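Side-chain contact in TRAP dicarboxylate transporter-DctP subunit (Marinobacter aquaeolei, PDB 4PFI), which probably captures a small organic acid in the periplasm and delivers it to a TRAP-type membrane transporter: residues Val49-Leu52 against Tyr53-Phe57. Sequence-based numbering, arbitrary orientation.
Sequences VQHL and YAQQF
The imidazole of His51 has the side chain of Gln55, one helical turn on, over one face: CG of Gln55 stands 4.3 Å above the ring plane, offset toward the rim. Ring and amide planes are 69° apart, though the modelled approach of the amide oxygen is too close to be trusted in detail. His51 reaches this place because its CG lies anti to the backbone N (chi1 -167°), while Gln55, with CG anti to its carbonyl carbon (chi1 -84°) and extended beyond, runs obliquely back across the ring. With an alanine here instead of His51, the flat surface under CG of Gln55 would be gone, which would probably leave that chain freer to swing. Leu52 lies alongside Gln55, pointing the same way. Beneath, Gln55 N donates to His51 O at 2.8 Å, and Ala54 N to Gln50 O likewise at 2.8 Å, the i to i+4 bonds of an alpha-helix. Small Ala54 packs on Phe40; the large rings of Tyr53 and Phe57 meet Phe98 and Phe40, respectively. Partly exposed His51, Leu52 and Gln55 against buried Tyr53, Ala54 and Phe57 mark an amphipathic helix, here the crossover helix 49-65 of a beta-alpha-beta unit between strands 37-41 and 70-74.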
loop_
_atom_site.group_PDB
_atom_site.type_symbol
_atom_site.label_atom_id
_atom_site.label_comp_id
_atom_site.label_asym_id
_atom_site.label_seq_id
_atom_site.Cartn_x
_atom_site.Cartn_y
_atom_site.Cartn_z
ATOM N N VAL A 49 8.901 1.673 5.605
ATOM C CA VAL A 49 7.914 2.580 6.171
ATOM C C VAL A 49 7.134 1.915 7.311
ATOM O O VAL A 49 6.885 2.537 8.336
ATOM C CB VAL A 49 6.917 3.057 5.100
ATOM C CG1 VAL A 49 5.874 3.991 5.703
ATOM C CG2 VAL A 49 7.646 3.743 3.937
ATOM N N GLN A 50 6.751 0.656 7.130
ATOM C CA GLN A 50 6.065 -0.091 8.169
ATOM C C GLN A 50 6.916 -0.205 9.434
ATOM O O GLN A 50 6.423 0.017 10.539
ATOM C CB GLN A 50 5.674 -1.486 7.656
ATOM C CG GLN A 50 4.497 -1.439 6.709
ATOM C CD GLN A 50 3.934 -2.782 6.350
ATOM O OE1 GLN A 50 4.115 -3.774 7.066
ATOM N NE2 GLN A 50 3.235 -2.834 5.216
ATOM N N HIS A 51 8.179 -0.571 9.279
ATOM C CA HIS A 51 9.062 -0.657 10.414
ATOM C C HIS A 51 9.219 0.722 11.134
ATOM O O HIS A 51 9.098 0.816 12.353
ATOM C CB HIS A 51 10.417 -1.188 9.986
ATOM C CG HIS A 51 11.279 -1.601 11.133
ATOM N ND1 HIS A 51 12.567 -1.147 11.298
ATOM C CD2 HIS A 51 11.025 -2.419 12.184
ATOM C CE1 HIS A 51 13.080 -1.677 12.399
ATOM N NE2 HIS A 51 12.165 -2.448 12.951
ATOM N N LEU A 52 9.482 1.781 10.373
ATOM C CA LEU A 52 9.644 3.103 10.960
ATOM C C LEU A 52 8.394 3.509 11.715
ATOM O O LEU A 52 8.474 4.040 12.822
ATOM C CB LEU A 52 9.954 4.127 9.881
ATOM C CG LEU A 52 11.333 3.907 9.264
ATOM C CD1 LEU A 52 11.555 4.853 8.085
ATOM C CD2 LEU A 52 12.415 4.062 10.319
ATOM N N TYR A 53 7.243 3.256 11.102
ATOM C CA TYR A 53 5.951 3.553 11.716
ATOM C C TYR A 53 5.830 2.775 13.020
ATOM O O TYR A 53 5.506 3.335 14.073
ATOM C CB TYR A 53 4.817 3.154 10.776
ATOM C CG TYR A 53 3.408 3.366 11.295
ATOM C CD1 TYR A 53 2.776 2.408 12.103
ATOM C CD2 TYR A 53 2.688 4.511 10.957
ATOM C CE1 TYR A 53 1.470 2.594 12.564
ATOM C CE2 TYR A 53 1.382 4.701 11.418
ATOM C CZ TYR A 53 0.785 3.741 12.216
ATOM O OH TYR A 53 -0.501 3.954 12.653
ATOM N N ALA A 54 6.095 1.479 12.941
ATOM C CA ALA A 54 5.936 0.622 14.103
ATOM C C ALA A 54 6.881 1.033 15.252
ATOM O O ALA A 54 6.490 0.987 16.424
ATOM C CB ALA A 54 6.123 -0.818 13.727
ATOM N N GLN A 55 8.105 1.454 14.921
ATOM C CA GLN A 55 9.029 1.923 15.943
ATOM C C GLN A 55 8.457 3.122 16.680
ATOM O O GLN A 55 8.572 3.225 17.885
ATOM C CB GLN A 55 10.344 2.341 15.330
ATOM C CG GLN A 55 11.296 1.230 15.099
ATOM C CD GLN A 55 12.453 1.687 14.225
ATOM O OE1 GLN A 55 12.762 1.067 13.205
ATOM N NE2 GLN A 55 13.070 2.808 14.595
ATOM N N GLN A 56 7.869 4.042 15.933
ATOM C CA GLN A 56 7.232 5.203 16.515
ATOM C C GLN A 56 6.016 4.814 17.357
ATOM O O GLN A 56 5.750 5.432 18.394
ATOM C CB GLN A 56 6.782 6.147 15.415
ATOM C CG GLN A 56 7.917 6.777 14.658
ATOM C CD GLN A 56 8.510 7.918 15.442
ATOM O OE1 GLN A 56 9.594 7.785 16.016
ATOM N NE2 GLN A 56 7.784 9.042 15.512
ATOM N N PHE A 57 5.271 3.812 16.899
ATOM C CA PHE A 57 4.101 3.335 17.632
ATOM C C PHE A 57 4.542 2.724 18.963
ATOM O O PHE A 57 3.894 2.921 19.989
ATOM C CB PHE A 57 3.338 2.295 16.815
ATOM C CG PHE A 57 2.152 1.693 17.524
ATOM C CD1 PHE A 57 0.928 2.355 17.547
ATOM C CD2 PHE A 57 2.247 0.456 18.133
ATOM C CE1 PHE A 57 -0.178 1.799 18.175
ATOM C CE2 PHE A 57 1.145 -0.116 18.770
ATOM C CZ PHE A 57 -0.069 0.554 18.796
#